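Hemin degrading factor (Pseudomonas aeruginosa, PDB 4MF9) binds heme and probably takes part in its trafficking and degradation. Local coordinates at residues 64-69 against 122-127; 246-251 against 321-326. All coordinates share one frame; numbering follows the deposited sequence.

Interaction 1 of 2, residues 64-69 against 122-127; sequences PDWAAL and GGWNAV
The turn at P64, leading into helix 66-72, packs against N125 and V127 of strand 124-133, and the closest CA approach is 6.1 Å, from P64 CA to A126 CA. No direct hydrogen bond joins the segments; the indole of W66 makes most of the contact. Its CG lies opposite the carbonyl carbon across the CA-CB bond (chi1 -45°), and the ring reaches away from the helix to the strand. W124 meets it edge-to-face: the CE3 edge of W124 is directed at one face of W66, with the six-membered rings 5.1 Å apart at their centroids and their planes at 77°. The opposite face of W66 carries the carbonyl oxygen of P64. W124 CB also packs, 3.4 Å from W66 CZ2. In the fold, D65 is the N-cap of a helix that follows edge strand 59-62, and strand 124-133 neighbours that strand in an antiparallel sheet; N125 and A126 both face F145, a classic beta bulge. Further along strand 124-133, V127 CG1 comes obliquely to 3.6 Å from W66 CH2. The same methyl lies 4.0 Å from P64 CA, and V144 of strand 138-146, on the other side of strand 124-133, touches both tryptophans. An in-plane water accepts from W66 NE1 at 2.9 Å and donates to W124 O at 3.0 Å, while W124 NE1 bonds to the carbonyl of H270.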
loop_
_atom_site.group_PDB
_atom_site.type_symbol
_atom_site.label_atom_id
_atom_site.label_comp_id
_atom_site.label_asym_id
_atom_site.label_seq_id
_atom_site.Cartn_x
_atom_site.Cartn_y
_atom_site.Cartn_z
ATOM N N PRO A 64 -4.634 -8.962 17.924
ATOM C CA PRO A 64 -3.706 -8.026 17.278
ATOM C C PRO A 64 -2.315 -8.109 17.887
ATOM O O PRO A 64 -1.751 -7.093 18.289
ATOM C CB PRO A 64 -4.326 -6.661 17.580
ATOM C CG PRO A 64 -5.070 -6.869 18.846
ATOM C CD PRO A 64 -5.629 -8.260 18.755
ATOM N N ASP A 65 -1.770 -9.318 17.927
ATOM C CA ASP A 65 -0.450 -9.587 18.477
ATOM C C ASP A 65 0.514 -9.632 17.306
ATOM O O ASP A 65 0.871 -10.713 16.840
ATOM C CB ASP A 65 -0.489 -10.955 19.181
ATOM C CG ASP A 65 0.750 -11.243 20.024
ATOM O OD1 ASP A 65 1.805 -10.602 19.825
ATOM O OD2 ASP A 65 0.668 -12.145 20.884
ATOM N N TRP A 66 0.933 -8.469 16.811
ATOM C CA TRP A 66 1.665 -8.430 15.534
ATOM C C TRP A 66 2.993 -9.172 15.605
ATOM O O TRP A 66 3.421 -9.784 14.635
ATOM C CB TRP A 66 1.866 -6.984 15.044
ATOM C CG TRP A 66 0.620 -6.170 15.173
ATOM C CD1 TRP A 66 0.460 -5.038 15.911
ATOM C CD2 TRP A 66 -0.668 -6.472 14.610
ATOM N NE1 TRP A 66 -0.838 -4.596 15.818
ATOM C CE2 TRP A 66 -1.551 -5.458 15.026
ATOM C CE3 TRP A 66 -1.152 -7.489 13.774
ATOM C CZ2 TRP A 66 -2.892 -5.430 14.640
ATOM C CZ3 TRP A 66 -2.484 -7.462 13.391
ATOM C CH2 TRP A 66 -3.340 -6.440 13.827
ATOM N N ALA A 67 3.632 -9.134 16.771
ATOM C CA ALA A 67 4.921 -9.796 16.963
ATOM C C ALA A 67 4.850 -11.316 16.788
ATOM O O ALA A 67 5.806 -11.920 16.314
ATOM C CB ALA A 67 5.500 -9.443 18.318
ATOM N N ALA A 68 3.742 -11.936 17.193
ATOM C CA ALA A 68 3.543 -13.366 16.922
ATOM C C ALA A 68 2.941 -13.633 15.531
ATOM O O ALA A 68 3.389 -14.530 14.805
ATOM C CB ALA A 68 2.688 -14.017 18.015
ATOM N N LEU A 69 1.917 -12.866 15.169
ATOM C CA LEU A 69 1.189 -13.088 13.912
ATOM C C LEU A 69 2.073 -12.931 12.669
ATOM O O LEU A 69 2.120 -13.819 11.816
ATOM C CB LEU A 69 -0.012 -12.134 13.847
ATOM C CG LEU A 69 -1.061 -12.157 12.729
ATOM C CD1 LEU A 69 -0.734 -11.132 11.665
ATOM C CD2 LEU A 69 -1.236 -13.542 12.108
ATOM N N GLY A 122 1.107 0.914 14.533
ATOM C CA GLY A 122 0.409 1.701 15.492
ATOM C C GLY A 122 -1.033 1.924 15.234
ATOM O O GLY A 122 -1.789 1.995 16.132
ATOM N N GLY A 123 -1.397 2.094 13.980
ATOM C CA GLY A 123 -2.794 2.260 13.607
ATOM C C GLY A 123 -3.507 0.948 13.282
ATOM O O GLY A 123 -4.703 0.930 12.969
ATOM N N TRP A 124 -2.783 -0.163 13.342
ATOM C CA TRP A 124 -3.401 -1.457 13.060
ATOM C C TRP A 124 -4.342 -1.819 14.206
ATOM O O TRP A 124 -3.928 -1.853 15.359
ATOM C CB TRP A 124 -2.338 -2.539 12.915
ATOM C CG TRP A 124 -1.502 -2.419 11.677
ATOM C CD1 TRP A 124 -1.143 -1.266 11.029
ATOM C CD2 TRP A 124 -0.932 -3.500 10.923
ATOM N NE1 TRP A 124 -0.369 -1.568 9.926
ATOM C CE2 TRP A 124 -0.230 -2.930 9.838
ATOM C CE3 TRP A 124 -0.933 -4.892 11.073
ATOM C CZ2 TRP A 124 0.458 -3.703 8.908
ATOM C CZ3 TRP A 124 -0.251 -5.661 10.139
ATOM C CH2 TRP A 124 0.438 -5.061 9.071
ATOM N N ASN A 125 -5.607 -2.081 13.900
ATOM C CA ASN A 125 -6.594 -2.230 14.962
ATOM C C ASN A 125 -7.155 -3.638 15.140
ATOM O O ASN A 125 -7.134 -4.199 16.242
ATOM C CB ASN A 125 -7.746 -1.255 14.755
ATOM C CG ASN A 125 -8.754 -1.316 15.882
ATOM O OD1 ASN A 125 -8.390 -1.221 17.052
ATOM N ND2 ASN A 125 -10.018 -1.497 15.541
ATOM N N ALA A 126 -7.679 -4.196 14.059
ATOM C CA ALA A 126 -8.303 -5.505 14.135
ATOM C C ALA A 126 -7.809 -6.378 12.993
ATOM O O ALA A 126 -7.453 -5.872 11.913
ATOM C CB ALA A 126 -9.806 -5.374 14.096
ATOM N N VAL A 127 -7.785 -7.684 13.240
ATOM C CA VAL A 127 -7.292 -8.650 12.263
ATOM C C VAL A 127 -8.172 -9.902 12.282
ATOM O O VAL A 127 -8.506 -10.425 13.357
ATOM C CB VAL A 127 -5.818 -9.005 12.540
ATOM C CG1 VAL A 127 -5.602 -9.294 14.022
ATOM C CG2 VAL A 127 -5.383 -10.180 11.695
HETATM O O HOH W 1 -1.444 -2.048 16.974
#

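Interaction 2 of 2, residues 246-251 against 321-326; sequences GDLAKL and TSWEAF
W323 projects from its strand to helix 247-258; the axis of residues 247-251 passes 10.6 Å from that of strand residues 321-326, their N-to-C directions 136° apart. From CB, a chi1 of -78° sets CG beside the backbone N and carries the indole out to the first turn of the helix. Along the benzene side, CE3 meets L248 CD1 at 4.2 Å. CZ3 then reaches the helix backbone, 3.6 Å from D247 O and 3.8 Å from L248 CA, both near the ring plane. CH2 at the far end lies 4.0 Å from D247 CB, and CZ2 is 3.4 Å from L251 CD1. That methyl sits over one face, 3.4 Å from the centroid of the six-membered ring and only 9° off its normal, a CH-pi contact. On the pyrrole side, NE1 donates to the carbonyl of A354, tying the ring to the C-terminal helix 348-355. Beside the tryptophan, L248 CD2 extends the apolar packing to A325 CB at 4.2 Å. Helix 247-258 thus packs against an antiparallel sheet, with L336 of strand 332-338 and L308 of strand 307-313 lining its leucines, W350 and L353 of helix 348-355 touching L251, and F357 meeting the W323 ring.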
loop_
_atom_site.group_PDB
_atom_site.type_symbol
_atom_site.label_atom_id
_atom_site.label_comp_id
_atom_site.label_asym_id
_atom_site.label_seq_id
_atom_site.Cartn_x
_atom_site.Cartn_y
_atom_site.Cartn_z
ATOM N N GLY A 246 -0.756 11.711 -17.766
ATOM C CA GLY A 246 -0.796 10.531 -18.612
ATOM C C GLY A 246 0.571 9.924 -18.846
ATOM O O GLY A 246 0.685 8.843 -19.413
ATOM N N ASP A 247 1.632 10.634 -18.490
ATOM C CA ASP A 247 2.993 10.128 -18.651
ATOM C C ASP A 247 3.296 8.867 -17.819
ATOM O O ASP A 247 4.126 8.106 -18.186
ATOM C CB ASP A 247 4.058 11.228 -18.424
ATOM C CG ASP A 247 4.189 12.200 -19.601
ATOM O OD1 ASP A 247 3.547 11.954 -20.602
ATOM O OD2 ASP A 247 4.931 13.179 -19.532
ATOM N N LEU A 248 2.692 8.737 -16.642
ATOM C CA LEU A 248 3.020 7.620 -15.766
ATOM C C LEU A 248 2.821 6.263 -16.445
ATOM O O LEU A 248 3.696 5.403 -16.372
ATOM C CB LEU A 248 2.224 7.697 -14.462
ATOM C CG LEU A 248 2.433 6.533 -13.488
ATOM C CD1 LEU A 248 3.874 6.395 -13.026
ATOM C CD2 LEU A 248 1.508 6.706 -12.324
ATOM N N ALA A 249 1.694 6.078 -17.128
ATOM C CA ALA A 249 1.439 4.833 -17.861
ATOM C C ALA A 249 2.472 4.614 -18.970
ATOM O O ALA A 249 2.905 3.486 -19.233
ATOM C CB ALA A 249 0.030 4.846 -18.451
ATOM N N LYS A 250 2.849 5.689 -19.619
ATOM C CA LYS A 250 3.807 5.668 -20.692
ATOM C C LYS A 250 5.164 5.243 -20.239
ATOM O O LYS A 250 5.801 4.566 -20.923
ATOM C CB LYS A 250 3.847 6.981 -21.398
ATOM C CG LYS A 250 2.656 7.191 -22.278
ATOM C CD LYS A 250 2.308 8.616 -22.370
ATOM C CE LYS A 250 1.350 8.850 -23.499
ATOM N NZ LYS A 250 1.525 10.176 -24.078
ATOM N N LEU A 251 5.557 5.662 -19.037
ATOM C CA LEU A 251 6.825 5.246 -18.431
ATOM C C LEU A 251 6.843 3.744 -18.135
ATOM O O LEU A 251 7.857 3.074 -18.363
ATOM C CB LEU A 251 7.150 6.070 -17.172
ATOM C CG LEU A 251 8.526 5.792 -16.563
ATOM C CD1 LEU A 251 9.131 7.036 -15.968
ATOM C CD2 LEU A 251 8.399 4.722 -15.482
ATOM N N THR A 321 16.229 9.719 -8.197
ATOM C CA THR A 321 15.110 10.229 -8.973
ATOM C C THR A 321 13.900 9.309 -8.841
ATOM O O THR A 321 14.033 8.093 -8.913
ATOM C CB THR A 321 15.488 10.331 -10.454
ATOM O OG1 THR A 321 16.754 11.000 -10.568
ATOM C CG2 THR A 321 14.431 11.111 -11.218
ATOM N N SER A 322 12.723 9.898 -8.656
ATOM C CA SER A 322 11.488 9.133 -8.517
ATOM C C SER A 322 10.378 9.881 -9.225
ATOM O O SER A 322 10.514 11.074 -9.495
ATOM C CB SER A 322 11.124 8.979 -7.042
ATOM O OG SER A 322 10.911 10.250 -6.452
ATOM N N TRP A 323 9.294 9.171 -9.540
ATOM C CA TRP A 323 8.044 9.792 -9.967
ATOM C C TRP A 323 7.022 9.530 -8.868
ATOM O O TRP A 323 6.947 8.417 -8.341
ATOM C CB TRP A 323 7.543 9.173 -11.274
ATOM C CG TRP A 323 8.263 9.667 -12.500
ATOM C CD1 TRP A 323 9.537 10.167 -12.569
ATOM C CD2 TRP A 323 7.737 9.724 -13.828
ATOM N NE1 TRP A 323 9.837 10.515 -13.871
ATOM C CE2 TRP A 323 8.747 10.249 -14.660
ATOM C CE3 TRP A 323 6.512 9.358 -14.399
ATOM C CZ2 TRP A 323 8.565 10.434 -16.026
ATOM C CZ3 TRP A 323 6.333 9.544 -15.759
ATOM C CH2 TRP A 323 7.357 10.078 -16.559
ATOM N N GLU A 324 6.256 10.559 -8.514
ATOM C CA GLU A 324 5.298 10.477 -7.419
ATOM C C GLU A 324 3.936 10.991 -7.895
ATOM O O GLU A 324 3.806 12.123 -8.365
ATOM C CB GLU A 324 5.841 11.242 -6.194
ATOM C CG GLU A 324 7.256 10.768 -5.834
ATOM C CD GLU A 324 7.833 11.359 -4.566
ATOM O OE1 GLU A 324 7.145 12.152 -3.883
ATOM O OE2 GLU A 324 8.993 11.017 -4.256
ATOM N N ALA A 325 2.931 10.125 -7.804
ATOM C CA ALA A 325 1.574 10.457 -8.229
ATOM C C ALA A 325 0.704 10.688 -6.995
ATOM O O ALA A 325 0.747 9.914 -6.031
ATOM C CB ALA A 325 1.015 9.343 -9.073
ATOM N N PHE A 326 -0.079 11.732 -7.006
ATOM C CA PHE A 326 -0.937 12.117 -5.936
ATOM C C PHE A 326 -2.407 12.229 -6.352
ATOM O O PHE A 326 -2.698 12.588 -7.463
ATOM C CB PHE A 326 -0.529 13.443 -5.377
ATOM C CG PHE A 326 0.909 13.490 -4.921
ATOM C CD1 PHE A 326 1.923 13.753 -5.799
ATOM C CD2 PHE A 326 1.229 13.259 -3.610
ATOM C CE1 PHE A 326 3.218 13.829 -5.382
ATOM C CE2 PHE A 326 2.529 13.297 -3.186
ATOM C CZ PHE A 326 3.523 13.559 -4.077
#

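Overall arrangement
Interaction 1 belongs to the N-terminal HemS/ChuX-like half of the protein and interaction 2 to the C-terminal one, on opposite sides of the chain's centre, each centred 17 Å from it. Their centres are 33 Å apart and their nearest atoms about 20 Å, so they do not touch. Each joins the N-terminal part of a helix to a strand through a tryptophan, and the two strands belong to different antiparallel sheets. Neither enters the heme pocket, yet the side chains of W124 and W323 each stand about 11 Å from the bound heme. The side chain of W124 is about 9 Å from that of heme-binding R118. In interaction 2, strand 321-326 also carries E324, which forms salt bridges with R228 and K313, both heme-binding residues.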